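Local structure of UDP-N-acetylglucosamine 2-epimerase (Listeria monocytogenes, 3OT5) at residues A[31-36]-A[118-123]; A[60-65]-A[82-87]; A[224-229]-A[259-264]; A[250-255]-A[282-287]. The protein probably catalyses the reversible epimerisation at C2 that interconverts UDP-N-acetylglucosamine and UDP-N-acetylmannosamine. All coordinates share one frame; numbering follows the deposited sequence.

Contact 1: A[31-36]-A[118-123]; sequences MSIFGT and VLVHGD
Met31 and Ser32 pair in parallel with Val118 and Leu119, the two strand axes approaching to 4.7 Å with a 23° twist, as neighbours at the middle of the parallel sheet of a Rossmann-like domain. Leu119 supplies both of its backbone polar groups to this ladder: its N donates to Met31 O at 2.8 Å, and its O receives Ile33 N at 3.0 Å in an almost straight bond. Beside the first bond, Val118 CA-H also points at Met31 O, with CA 3.3 Å from the oxygen. Beyond Ile33 the strands part, and Ile33 O stands too far from His121 N to continue the ladder.

Side chains sort onto two faces. On one, Met31, Val118, Ile33 and Val120 form an apolar layer beneath helices 95-113 and 125-136; the methionine is extended as far as SD, then turns at chi3, and its end leads away to Val109 and Ile110, while its CB is nearest to Val118 CG2, at 4.2 Å. On the other face, Ser32 OG lies 4.0 Å from Leu119 CD1, a simple touch. Ile33 touches both valines: with CG1 anti to its carbonyl carbon (chi1 -55°), its CD1 extends back over Val118, meets CG1 there at a tight 3.4 Å, and has Val120 CG1 at 4.2 Å.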
loop_
_atom_site.group_PDB
_atom_site.type_symbol
_atom_site.label_atom_id
_atom_site.label_comp_id
_atom_site.label_asym_id
_atom_site.label_seq_id
_atom_site.Cartn_x
_atom_site.Cartn_y
_atom_site.Cartn_z
ATOM N N MET A 31 -12.522 -10.749 -13.305
ATOM C CA MET A 31 -12.362 -9.417 -13.826
ATOM C C MET A 31 -11.819 -8.564 -12.706
ATOM O O MET A 31 -12.490 -8.366 -11.716
ATOM C CB MET A 31 -13.708 -8.862 -14.301
ATOM C CG MET A 31 -13.625 -7.456 -14.804
ATOM S SD MET A 31 -15.188 -6.838 -15.412
ATOM C CE MET A 31 -15.459 -7.940 -16.800
ATOM N N SER A 32 -10.598 -8.071 -12.874
ATOM C CA SER A 32 -9.953 -7.234 -11.871
ATOM C C SER A 32 -10.027 -5.800 -12.319
ATOM O O SER A 32 -9.582 -5.452 -13.417
ATOM C CB SER A 32 -8.506 -7.661 -11.666
ATOM O OG SER A 32 -8.475 -8.994 -11.180
ATOM N N ILE A 33 -10.606 -4.965 -11.472
ATOM C CA ILE A 33 -10.768 -3.576 -11.796
ATOM C C ILE A 33 -9.857 -2.692 -10.974
ATOM O O ILE A 33 -9.813 -2.803 -9.747
ATOM C CB ILE A 33 -12.207 -3.117 -11.503
ATOM C CG1 ILE A 33 -13.214 -4.008 -12.222
ATOM C CG2 ILE A 33 -12.396 -1.662 -11.914
ATOM C CD1 ILE A 33 -14.640 -3.642 -11.939
ATOM N N PHE A 34 -9.100 -1.841 -11.647
ATOM C CA PHE A 34 -8.282 -0.859 -10.937
ATOM C C PHE A 34 -8.293 0.486 -11.660
ATOM O O PHE A 34 -8.282 0.558 -12.891
ATOM C CB PHE A 34 -6.886 -1.365 -10.519
ATOM C CG PHE A 34 -6.168 -2.190 -11.545
ATOM C CD1 PHE A 34 -5.317 -1.610 -12.452
ATOM C CD2 PHE A 34 -6.287 -3.572 -11.530
ATOM C CE1 PHE A 34 -4.626 -2.382 -13.354
ATOM C CE2 PHE A 34 -5.607 -4.349 -12.420
ATOM C CZ PHE A 34 -4.772 -3.755 -13.342
ATOM N N GLY A 35 -8.365 1.544 -10.864
ATOM C CA GLY A 35 -8.454 2.895 -11.389
ATOM C C GLY A 35 -7.423 3.911 -10.966
ATOM O O GLY A 35 -7.535 5.059 -11.359
ATOM N N THR A 36 -6.446 3.523 -10.148
ATOM C CA THR A 36 -5.385 4.445 -9.733
ATOM C C THR A 36 -4.060 3.698 -9.736
ATOM O O THR A 36 -4.043 2.469 -9.796
ATOM C CB THR A 36 -5.627 5.072 -8.337
ATOM O OG1 THR A 36 -5.630 4.051 -7.339
ATOM C CG2 THR A 36 -6.943 5.831 -8.295
ATOM N N VAL A 118 -15.915 -10.405 -10.024
ATOM C CA VAL A 118 -15.280 -9.133 -10.235
ATOM C C VAL A 118 -14.565 -8.784 -8.953
ATOM O O VAL A 118 -15.135 -8.940 -7.858
ATOM C CB VAL A 118 -16.294 -8.048 -10.562
ATOM C CG1 VAL A 118 -15.572 -6.706 -10.798
ATOM C CG2 VAL A 118 -17.083 -8.442 -11.790
ATOM N N LEU A 119 -13.316 -8.333 -9.081
ATOM C CA LEU A 119 -12.532 -7.960 -7.916
ATOM C C LEU A 119 -12.287 -6.476 -7.932
ATOM O O LEU A 119 -11.764 -5.927 -8.915
ATOM C CB LEU A 119 -11.195 -8.697 -7.856
ATOM C CG LEU A 119 -11.276 -10.218 -7.851
ATOM C CD1 LEU A 119 -9.871 -10.817 -7.905
ATOM C CD2 LEU A 119 -12.063 -10.707 -6.636
ATOM N N VAL A 120 -12.706 -5.829 -6.847
ATOM C CA VAL A 120 -12.519 -4.400 -6.671
ATOM C C VAL A 120 -11.603 -4.272 -5.470
ATOM O O VAL A 120 -11.541 -5.166 -4.585
ATOM C CB VAL A 120 -13.852 -3.651 -6.485
ATOM C CG1 VAL A 120 -14.783 -3.859 -7.755
ATOM C CG2 VAL A 120 -14.546 -4.111 -5.240
ATOM N N HIS A 121 -10.875 -3.172 -5.428
ATOM C CA HIS A 121 -9.935 -2.973 -4.368
ATOM C C HIS A 121 -10.205 -1.785 -3.469
ATOM O O HIS A 121 -10.588 -0.696 -3.917
ATOM C CB HIS A 121 -8.540 -2.772 -4.961
ATOM C CG HIS A 121 -7.480 -2.590 -3.925
ATOM N ND1 HIS A 121 -7.324 -1.414 -3.222
ATOM C CD2 HIS A 121 -6.534 -3.439 -3.455
ATOM C CE1 HIS A 121 -6.330 -1.550 -2.358
ATOM N NE2 HIS A 121 -5.830 -2.766 -2.487
ATOM N N GLY A 122 -9.967 -2.021 -2.186
ATOM C CA GLY A 122 -10.058 -0.994 -1.178
ATOM C C GLY A 122 -11.255 -0.071 -1.093
ATOM O O GLY A 122 -12.412 -0.495 -1.156
ATOM N N ASP A 123 -10.955 1.219 -1.024
ATOM C CA ASP A 123 -11.971 2.217 -0.770
ATOM C C ASP A 123 -12.153 3.355 -1.768
ATOM O O ASP A 123 -12.765 4.379 -1.441
ATOM C CB ASP A 123 -11.614 2.778 0.589
ATOM C CG ASP A 123 -10.169 3.201 0.663
ATOM O OD1 ASP A 123 -9.614 3.629 -0.383
ATOM O OD2 ASP A 123 -9.590 3.127 1.766
#

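Contact 2: A[60-65]-A[82-87]; sequences TVVITA and PDIDLD
Ile63 packs tightly on Pro82 where the short strand 84-85 is laid along Val62 and Ile63, in parallel, at the border of the Rossmann-like sheet. The inner strand is the well-packed partner. Ile63 N donates to Ile84 O at 2.8 Å and Ile63 O receives Leu86 N, while the isoleucine side chain, CG1 anti to the carbonyl carbon (chi1 -56°), leans across Pro82 and brings CD1 to 3.4 Å from Pro82 CB. Leu75 of helix 72-77 touches both residues. Over the other face Val62 CG1 meets Ile84 CB, and helix 95-113 covers that pair with Ile106 and Val109; farther along, Thr64 CG2 and Leu86 CD1 lie side by side.

Toward solvent the contact changes to polar grips. Asp85 is exposed and merely brings its carboxylate near Ile63 CB, whereas the exposed Asp83 turns back onto the inner strand, where its side chain and that of Thr60 cross at about a right angle, Asp83 CB 3.8 Å from Thr60 CG2. Val61 O accepts two backbone donors, Asp83 N at 2.7 Å in a bent bond and Ile84 N at 3.0 Å. The side chain of Asp83 completes the link: OD2 takes the Val61 N-H at 3.0 Å along a nearly straight line, the donor standing 54° above the carboxylate plane.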
loop_
_atom_site.group_PDB
_atom_site.type_symbol
_atom_site.label_atom_id
_atom_site.label_comp_id
_atom_site.label_asym_id
_atom_site.label_seq_id
_atom_site.Cartn_x
_atom_site.Cartn_y
_atom_site.Cartn_z
ATOM N N THR A 60 -9.398 -10.977 -16.788
ATOM C CA THR A 60 -9.801 -9.819 -17.584
ATOM C C THR A 60 -9.469 -8.592 -16.750
ATOM O O THR A 60 -10.004 -8.406 -15.661
ATOM C CB THR A 60 -11.298 -9.804 -17.941
ATOM O OG1 THR A 60 -11.640 -10.988 -18.675
ATOM C CG2 THR A 60 -11.635 -8.579 -18.803
ATOM N N VAL A 61 -8.570 -7.763 -17.250
ATOM C CA VAL A 61 -8.179 -6.557 -16.543
ATOM C C VAL A 61 -8.855 -5.364 -17.174
ATOM O O VAL A 61 -8.727 -5.128 -18.385
ATOM C CB VAL A 61 -6.678 -6.364 -16.567
ATOM C CG1 VAL A 61 -6.317 -4.978 -16.049
ATOM C CG2 VAL A 61 -5.989 -7.489 -15.759
ATOM N N VAL A 62 -9.565 -4.620 -16.331
ATOM C CA VAL A 62 -10.308 -3.447 -16.729
ATOM C C VAL A 62 -9.752 -2.216 -16.017
ATOM O O VAL A 62 -9.698 -2.168 -14.781
ATOM C CB VAL A 62 -11.802 -3.596 -16.340
ATOM C CG1 VAL A 62 -12.596 -2.384 -16.819
ATOM C CG2 VAL A 62 -12.381 -4.897 -16.907
ATOM N N ILE A 63 -9.337 -1.228 -16.798
ATOM C CA ILE A 63 -8.814 0.009 -16.251
ATOM C C ILE A 63 -9.880 1.096 -16.284
ATOM O O ILE A 63 -10.618 1.239 -17.268
ATOM C CB ILE A 63 -7.596 0.508 -17.044
ATOM C CG1 ILE A 63 -6.510 -0.567 -17.098
ATOM C CG2 ILE A 63 -7.039 1.772 -16.419
ATOM C CD1 ILE A 63 -5.267 -0.100 -17.851
ATOM N N THR A 64 -9.948 1.853 -15.196
ATOM C CA THR A 64 -10.884 2.960 -15.030
ATOM C C THR A 64 -10.145 4.085 -14.313
ATOM O O THR A 64 -10.485 4.433 -13.180
ATOM C CB THR A 64 -12.115 2.560 -14.176
ATOM O OG1 THR A 64 -11.672 2.023 -12.924
ATOM C CG2 THR A 64 -12.967 1.524 -14.886
ATOM N N ALA A 65 -9.119 4.624 -14.971
ATOM C CA ALA A 65 -8.287 5.698 -14.417
ATOM C C ALA A 65 -8.822 7.086 -14.754
ATOM O O ALA A 65 -8.748 7.529 -15.903
ATOM C CB ALA A 65 -6.842 5.548 -14.913
ATOM N N PRO A 82 -3.724 -4.723 -20.289
ATOM C CA PRO A 82 -5.097 -4.502 -19.838
ATOM C C PRO A 82 -6.080 -4.894 -20.942
ATOM O O PRO A 82 -5.827 -4.608 -22.108
ATOM C CB PRO A 82 -5.138 -3.002 -19.574
ATOM C CG PRO A 82 -4.132 -2.430 -20.493
ATOM C CD PRO A 82 -3.045 -3.459 -20.627
ATOM N N ASP A 83 -7.184 -5.546 -20.588
ATOM C CA ASP A 83 -8.157 -5.986 -21.597
ATOM C C ASP A 83 -9.134 -4.887 -22.028
ATOM O O ASP A 83 -9.471 -4.769 -23.206
ATOM C CB ASP A 83 -8.937 -7.217 -21.114
ATOM C CG ASP A 83 -8.033 -8.393 -20.791
ATOM O OD1 ASP A 83 -8.133 -9.427 -21.486
ATOM O OD2 ASP A 83 -7.179 -8.268 -19.883
ATOM N N ILE A 84 -9.589 -4.096 -21.065
ATOM C CA ILE A 84 -10.530 -3.017 -21.333
ATOM C C ILE A 84 -10.036 -1.750 -20.643
ATOM O O ILE A 84 -9.588 -1.785 -19.494
ATOM C CB ILE A 84 -11.962 -3.414 -20.886
ATOM C CG1 ILE A 84 -12.421 -4.641 -21.688
ATOM C CG2 ILE A 84 -12.935 -2.254 -21.057
ATOM C CD1 ILE A 84 -13.795 -5.137 -21.365
ATOM N N ASP A 85 -10.092 -0.635 -21.367
ATOM C CA ASP A 85 -9.636 0.641 -20.841
ATOM C C ASP A 85 -10.726 1.682 -21.019
ATOM O O ASP A 85 -10.950 2.161 -22.122
ATOM C CB ASP A 85 -8.344 1.072 -21.546
ATOM C CG ASP A 85 -7.715 2.324 -20.930
ATOM O OD1 ASP A 85 -6.501 2.545 -21.143
ATOM O OD2 ASP A 85 -8.414 3.073 -20.216
ATOM N N LEU A 86 -11.406 2.014 -19.922
ATOM C CA LEU A 86 -12.470 3.010 -19.938
ATOM C C LEU A 86 -11.881 4.377 -19.630
ATOM O O LEU A 86 -11.267 4.580 -18.579
ATOM C CB LEU A 86 -13.537 2.670 -18.908
ATOM C CG LEU A 86 -14.158 1.287 -19.050
ATOM C CD1 LEU A 86 -15.203 1.090 -17.976
ATOM C CD2 LEU A 86 -14.765 1.110 -20.445
ATOM N N ASP A 87 -12.065 5.318 -20.544
ATOM C CA ASP A 87 -11.534 6.650 -20.353
ATOM C C ASP A 87 -12.563 7.508 -19.609
ATOM O O ASP A 87 -13.294 8.291 -20.217
ATOM C CB ASP A 87 -11.168 7.266 -21.707
ATOM C CG ASP A 87 -10.441 8.600 -21.571
ATOM O OD1 ASP A 87 -9.825 8.849 -20.508
ATOM O OD2 ASP A 87 -10.466 9.385 -22.544
#

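Contact 3: A[224-229]-A[259-264]; sequences NRLILM and ELVYPM
Leu228 and Val261 meet at the apolar centre, CD1 of the leucine 3.9 Å from CG1 of the valine, with Pro263 CD a little farther along the same side. Leu226 lies on the same face as Leu228. Across the sheet, Leu260 CD1 touches both Ile227 CG2, at 4.1 Å, and Met229 CB, at 4.0 Å; its CG is anti to the backbone N (chi1 171°), which swings the branch toward the neighbouring strand and under helix 240-254. At the C-terminal end the extended Met229 crosses Tyr262 obliquely in a Met-aromatic contact, SD 5.2 Å from the ring centroid, while Phe245 packs edge-to-face with that ring.

Four backbone bonds join the strands, from Arg225 O to Met229 N; the shortest runs from Ile227 N to Glu259 O at 2.7 Å. The polar edge lies at the N-terminal end. There the Asn224 and Glu259 side chains cross at about a right angle, and ND2 donates to OE2 at 2.7 Å through the anti lone pair, the oxygen lying nearly in the amide plane. Glu259 OE1 is hydrogen-bonded to His285 NE2, which satisfies both oxygens of this buried carboxylate. Parallel strands joined through helix 240-254 in this way form the beta-alpha-beta unit of a Rossmann-like domain.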
loop_
_atom_site.group_PDB
_atom_site.type_symbol
_atom_site.label_atom_id
_atom_site.label_comp_id
_atom_site.label_asym_id
_atom_site.label_seq_id
_atom_site.Cartn_x
_atom_site.Cartn_y
_atom_site.Cartn_z
ATOM N N ASN A 224 28.136 3.114 3.997
ATOM C CA ASN A 224 27.201 3.962 4.746
ATOM C C ASN A 224 25.801 3.417 4.872
ATOM O O ASN A 224 25.300 2.734 3.985
ATOM C CB ASN A 224 27.111 5.356 4.130
ATOM C CG ASN A 224 28.343 6.169 4.373
ATOM O OD1 ASN A 224 29.057 5.943 5.345
ATOM N ND2 ASN A 224 28.584 7.151 3.519
ATOM N N ARG A 225 25.166 3.776 5.983
ATOM C CA ARG A 225 23.807 3.360 6.278
ATOM C C ARG A 225 22.826 4.402 5.767
ATOM O O ARG A 225 22.841 5.561 6.182
ATOM C CB ARG A 225 23.663 3.122 7.770
ATOM C CG ARG A 225 24.553 1.976 8.213
ATOM C CD ARG A 225 24.531 1.763 9.689
ATOM N NE ARG A 225 25.111 2.880 10.430
ATOM C CZ ARG A 225 25.100 2.953 11.752
ATOM N NH1 ARG A 225 24.540 1.976 12.458
ATOM N NH2 ARG A 225 25.633 3.997 12.365
ATOM N N LEU A 226 21.979 3.961 4.848
ATOM C CA LEU A 226 21.003 4.814 4.220
ATOM C C LEU A 226 19.770 5.049 5.092
ATOM O O LEU A 226 19.112 4.105 5.543
ATOM C CB LEU A 226 20.593 4.203 2.870
ATOM C CG LEU A 226 19.464 4.868 2.064
ATOM C CD1 LEU A 226 19.744 6.341 1.811
ATOM C CD2 LEU A 226 19.257 4.130 0.747
ATOM N N ILE A 227 19.490 6.321 5.353
ATOM C CA ILE A 227 18.309 6.710 6.087
ATOM C C ILE A 227 17.408 7.383 5.064
ATOM O O ILE A 227 17.829 8.302 4.367
ATOM C CB ILE A 227 18.562 7.702 7.180
ATOM C CG1 ILE A 227 19.487 7.114 8.247
ATOM C CG2 ILE A 227 17.201 8.108 7.804
ATOM C CD1 ILE A 227 19.864 8.105 9.303
ATOM N N LEU A 228 16.179 6.919 4.976
ATOM C CA LEU A 228 15.220 7.467 4.034
ATOM C C LEU A 228 14.138 8.174 4.834
ATOM O O LEU A 228 13.720 7.686 5.887
ATOM C CB LEU A 228 14.637 6.320 3.209
ATOM C CG LEU A 228 13.654 6.583 2.074
ATOM C CD1 LEU A 228 14.237 7.513 1.027
ATOM C CD2 LEU A 228 13.271 5.235 1.452
ATOM N N MET A 229 13.714 9.343 4.366
ATOM C CA MET A 229 12.669 10.103 5.041
ATOM C C MET A 229 11.596 10.604 4.069
ATOM O O MET A 229 11.903 11.013 2.956
ATOM C CB MET A 229 13.257 11.311 5.749
ATOM C CG MET A 229 12.203 12.148 6.441
ATOM S SD MET A 229 12.885 13.596 7.214
ATOM C CE MET A 229 11.376 14.387 7.783
ATOM N N GLU A 259 23.827 8.235 5.611
ATOM C CA GLU A 259 23.460 9.129 4.528
ATOM C C GLU A 259 21.946 9.254 4.553
ATOM O O GLU A 259 21.250 8.305 4.885
ATOM C CB GLU A 259 23.963 8.644 3.169
ATOM C CG GLU A 259 25.478 8.681 3.046
ATOM C CD GLU A 259 25.966 8.549 1.618
ATOM O OE1 GLU A 259 25.160 8.773 0.678
ATOM O OE2 GLU A 259 27.167 8.258 1.440
ATOM N N LEU A 260 21.454 10.444 4.235
ATOM C CA LEU A 260 20.035 10.722 4.241
ATOM C C LEU A 260 19.551 11.031 2.849
ATOM O O LEU A 260 20.182 11.785 2.125
ATOM C CB LEU A 260 19.736 11.920 5.158
ATOM C CG LEU A 260 18.319 12.533 5.153
ATOM C CD1 LEU A 260 17.244 11.549 5.550
ATOM C CD2 LEU A 260 18.267 13.763 6.064
ATOM N N VAL A 261 18.450 10.396 2.469
ATOM C CA VAL A 261 17.819 10.635 1.191
ATOM C C VAL A 261 16.448 11.189 1.538
ATOM O O VAL A 261 15.710 10.591 2.315
ATOM C CB VAL A 261 17.681 9.363 0.340
ATOM C CG1 VAL A 261 16.895 9.666 -0.942
ATOM C CG2 VAL A 261 19.045 8.802 0.002
ATOM N N TYR A 262 16.134 12.353 0.994
ATOM C CA TYR A 262 14.868 12.986 1.244
ATOM C C TYR A 262 14.219 13.460 -0.039
ATOM O O TYR A 262 14.588 14.505 -0.561
ATOM C CB TYR A 262 15.017 14.175 2.207
ATOM C CG TYR A 262 13.717 14.930 2.357
ATOM C CD1 TYR A 262 12.627 14.345 2.988
ATOM C CD2 TYR A 262 13.572 16.226 1.870
ATOM C CE1 TYR A 262 11.415 15.027 3.112
ATOM C CE2 TYR A 262 12.374 16.919 2.006
ATOM C CZ TYR A 262 11.300 16.314 2.620
ATOM O OH TYR A 262 10.107 16.995 2.739
ATOM N N PRO A 263 13.277 12.675 -0.568
ATOM C CA PRO A 263 12.564 13.113 -1.746
ATOM C C PRO A 263 11.743 14.307 -1.302
ATOM O O PRO A 263 10.779 14.154 -0.557
ATOM C CB PRO A 263 11.672 11.913 -2.092
ATOM C CG PRO A 263 12.292 10.758 -1.402
ATOM C CD PRO A 263 12.874 11.321 -0.160
ATOM N N MET A 264 12.134 15.495 -1.727
ATOM C CA MET A 264 11.446 16.698 -1.290
ATOM C C MET A 264 9.993 16.813 -1.707
ATOM O O MET A 264 9.651 16.570 -2.852
ATOM C CB MET A 264 12.187 17.929 -1.778
ATOM C CG MET A 264 13.513 18.146 -1.094
ATOM S SD MET A 264 14.265 19.630 -1.731
ATOM C CE MET A 264 14.530 19.142 -3.439
#

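Contact 4: A[250-255]-A[282-287]; sequences EIVESR and ERIHLI
Val252 meets both Arg283 and Ile284 where the C-terminal turn of helix 240-254 packs beside edge strand 284-287, a helix-on-sheet contact in the alpha/beta/alpha sandwich of the Rossmann-like domain. The valine side chain has CG1 anti to the backbone N (chi1 169°), and this branch does double duty: it rests on Ile284 CG1 at 3.8 Å and lies over one face of the Arg283 guanidinium, 3.3 Å from NH1. The Ile284 side chain lies at a slant to the valine; Leu260 of the neighbouring strand touches both.

Arg283 leaves its backbone with CG anti to the carbonyl carbon, runs straight through chi2, and bends at chi3 (-62°). That bend brings the guanidinium end-on to the last helical turn as the side chain slides past Val252 in the opposite direction. NH1 and NH2 both donate to Val252 O, at 2.9 and 2.7 Å, from the same face of the carbonyl plane, with the oxygen almost in the guanidinium plane. NH1 also donates to Thr258 O, and together these bonds probably limit rotation of the group; its positive charge is probably favourable near the negative end of the helix dipole.

Nearby, Ser254 OG folds back onto Glu250 O at 2.7 Å. Arg255, turned toward Asp360, sends NH2 to Ser254 O, while Arg255 O receives a weak, bent bond from Arg283 NH1 at 3.0 Å.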
loop_
_atom_site.group_PDB
_atom_site.type_symbol
_atom_site.label_atom_id
_atom_site.label_comp_id
_atom_site.label_asym_id
_atom_site.label_seq_id
_atom_site.Cartn_x
_atom_site.Cartn_y
_atom_site.Cartn_z
ATOM N N GLU A 250 20.969 16.657 12.367
ATOM C CA GLU A 250 21.776 16.332 13.543
ATOM C C GLU A 250 22.149 14.842 13.614
ATOM O O GLU A 250 23.239 14.498 14.078
ATOM C CB GLU A 250 21.063 16.804 14.821
ATOM C CG GLU A 250 21.888 16.632 16.084
ATOM C CD GLU A 250 21.275 17.310 17.310
ATOM O OE1 GLU A 250 21.703 16.987 18.440
ATOM O OE2 GLU A 250 20.371 18.164 17.146
ATOM N N ILE A 251 21.255 13.965 13.161
ATOM C CA ILE A 251 21.528 12.527 13.146
ATOM C C ILE A 251 22.688 12.294 12.179
ATOM O O ILE A 251 23.667 11.601 12.503
ATOM C CB ILE A 251 20.291 11.697 12.692
ATOM C CG1 ILE A 251 19.138 11.824 13.691
ATOM C CG2 ILE A 251 20.641 10.230 12.554
ATOM C CD1 ILE A 251 17.826 11.195 13.198
ATOM N N VAL A 252 22.582 12.902 10.999
ATOM C CA VAL A 252 23.613 12.784 9.973
ATOM C C VAL A 252 24.966 13.334 10.434
ATOM O O VAL A 252 25.996 12.699 10.211
ATOM C CB VAL A 252 23.184 13.469 8.664
ATOM C CG1 VAL A 252 24.360 13.568 7.688
ATOM C CG2 VAL A 252 22.014 12.720 8.056
ATOM N N GLU A 253 24.969 14.497 11.081
ATOM C CA GLU A 253 26.227 15.086 11.572
ATOM C C GLU A 253 26.854 14.274 12.706
ATOM O O GLU A 253 28.072 14.166 12.794
ATOM C CB GLU A 253 26.019 16.530 12.046
ATOM C CG GLU A 253 25.629 17.505 10.942
ATOM C CD GLU A 253 25.485 18.935 11.437
ATOM O OE1 GLU A 253 25.965 19.247 12.555
ATOM O OE2 GLU A 253 24.906 19.759 10.697
ATOM N N SER A 254 26.013 13.703 13.561
ATOM C CA SER A 254 26.469 12.922 14.707
ATOM C C SER A 254 26.984 11.534 14.346
ATOM O O SER A 254 27.798 10.968 15.081
ATOM C CB SER A 254 25.326 12.781 15.713
ATOM O OG SER A 254 24.889 14.054 16.163
ATOM N N ARG A 255 26.490 10.986 13.239
ATOM C CA ARG A 255 26.885 9.661 12.765
ATOM C C ARG A 255 27.374 9.779 11.326
ATOM O O ARG A 255 26.572 9.850 10.382
ATOM C CB ARG A 255 25.706 8.691 12.860
ATOM C CG ARG A 255 25.214 8.458 14.275
ATOM C CD ARG A 255 26.308 7.826 15.146
ATOM N NE ARG A 255 25.824 7.542 16.494
ATOM C CZ ARG A 255 25.866 8.401 17.513
ATOM N NH1 ARG A 255 25.390 8.032 18.692
ATOM N NH2 ARG A 255 26.372 9.628 17.365
ATOM N N GLU A 282 27.281 16.775 2.049
ATOM C CA GLU A 282 27.651 15.660 1.181
ATOM C C GLU A 282 26.924 14.339 1.471
ATOM O O GLU A 282 26.784 13.514 0.577
ATOM C CB GLU A 282 29.174 15.434 1.186
ATOM C CG GLU A 282 29.831 15.163 2.556
ATOM C CD GLU A 282 29.996 16.406 3.458
ATOM O OE1 GLU A 282 30.521 16.243 4.585
ATOM O OE2 GLU A 282 29.622 17.531 3.051
ATOM N N ARG A 283 26.466 14.142 2.704
ATOM C CA ARG A 283 25.774 12.905 3.073
ATOM C C ARG A 283 24.247 13.041 3.150
ATOM O O ARG A 283 23.559 12.132 3.614
ATOM C CB ARG A 283 26.368 12.323 4.366
ATOM C CG ARG A 283 27.806 11.867 4.162
ATOM C CD ARG A 283 28.467 11.261 5.392
ATOM N NE ARG A 283 28.571 12.209 6.502
ATOM C CZ ARG A 283 27.785 12.237 7.576
ATOM N NH1 ARG A 283 26.822 11.340 7.754
ATOM N NH2 ARG A 283 27.995 13.160 8.503
ATOM N N ILE A 284 23.724 14.172 2.682
ATOM C CA ILE A 284 22.290 14.384 2.656
ATOM C C ILE A 284 21.904 14.641 1.202
ATOM O O ILE A 284 22.442 15.542 0.556
ATOM C CB ILE A 284 21.842 15.547 3.539
ATOM C CG1 ILE A 284 22.374 15.375 4.968
ATOM C CG2 ILE A 284 20.333 15.615 3.546
ATOM C CD1 ILE A 284 21.902 16.471 5.936
ATOM N N HIS A 285 20.992 13.828 0.682
ATOM C CA HIS A 285 20.566 13.958 -0.703
ATOM C C HIS A 285 19.132 14.436 -0.769
ATOM O O HIS A 285 18.219 13.753 -0.304
ATOM C CB HIS A 285 20.737 12.618 -1.405
ATOM C CG HIS A 285 22.098 12.023 -1.209
ATOM N ND1 HIS A 285 23.176 12.349 -2.004
ATOM C CD2 HIS A 285 22.564 11.156 -0.280
ATOM C CE1 HIS A 285 24.245 11.692 -1.585
ATOM N NE2 HIS A 285 23.900 10.963 -0.539
ATOM N N LEU A 286 18.953 15.641 -1.301
ATOM C CA LEU A 286 17.651 16.248 -1.457
ATOM C C LEU A 286 17.256 16.062 -2.895
ATOM O O LEU A 286 17.698 16.792 -3.780
ATOM C CB LEU A 286 17.697 17.731 -1.125
ATOM C CG LEU A 286 18.152 18.070 0.291
ATOM C CD1 LEU A 286 18.122 19.580 0.495
ATOM C CD2 LEU A 286 17.281 17.359 1.315
ATOM N N ILE A 287 16.414 15.076 -3.134
ATOM C CA ILE A 287 15.998 14.784 -4.481
ATOM C C ILE A 287 14.522 15.040 -4.659
ATOM O O ILE A 287 13.813 15.345 -3.694
ATOM C CB ILE A 287 16.328 13.320 -4.843
ATOM C CG1 ILE A 287 15.508 12.344 -3.994
ATOM C CG2 ILE A 287 17.815 13.075 -4.656
ATOM C CD1 ILE A 287 15.778 10.877 -4.320
#

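Overall arrangement
Contacts 1, 2 and 3 are parallel strand pairs joined by backbone bonds, whereas contact 4 sets a helix end against a strand and takes its bonds from an arginine side chain. Contacts 1 and 2 share a sheet through adjacent strands 28-34 and 57-63; contacts 3 and 4 share the other through 258-263 and 284-287. The two pairs stand well apart, contacts 1 and 3 having centres about 33 Å from each other. Contacts 1 and 3 are buried, though contact 3 adds a satisfied carboxylate. Contacts 2 and 4 are partly buried and reach edge strands, with an aspartate gripping a backbone N-H in one and Arg283 gripping the Val252 carbonyl with two nitrogens in the other.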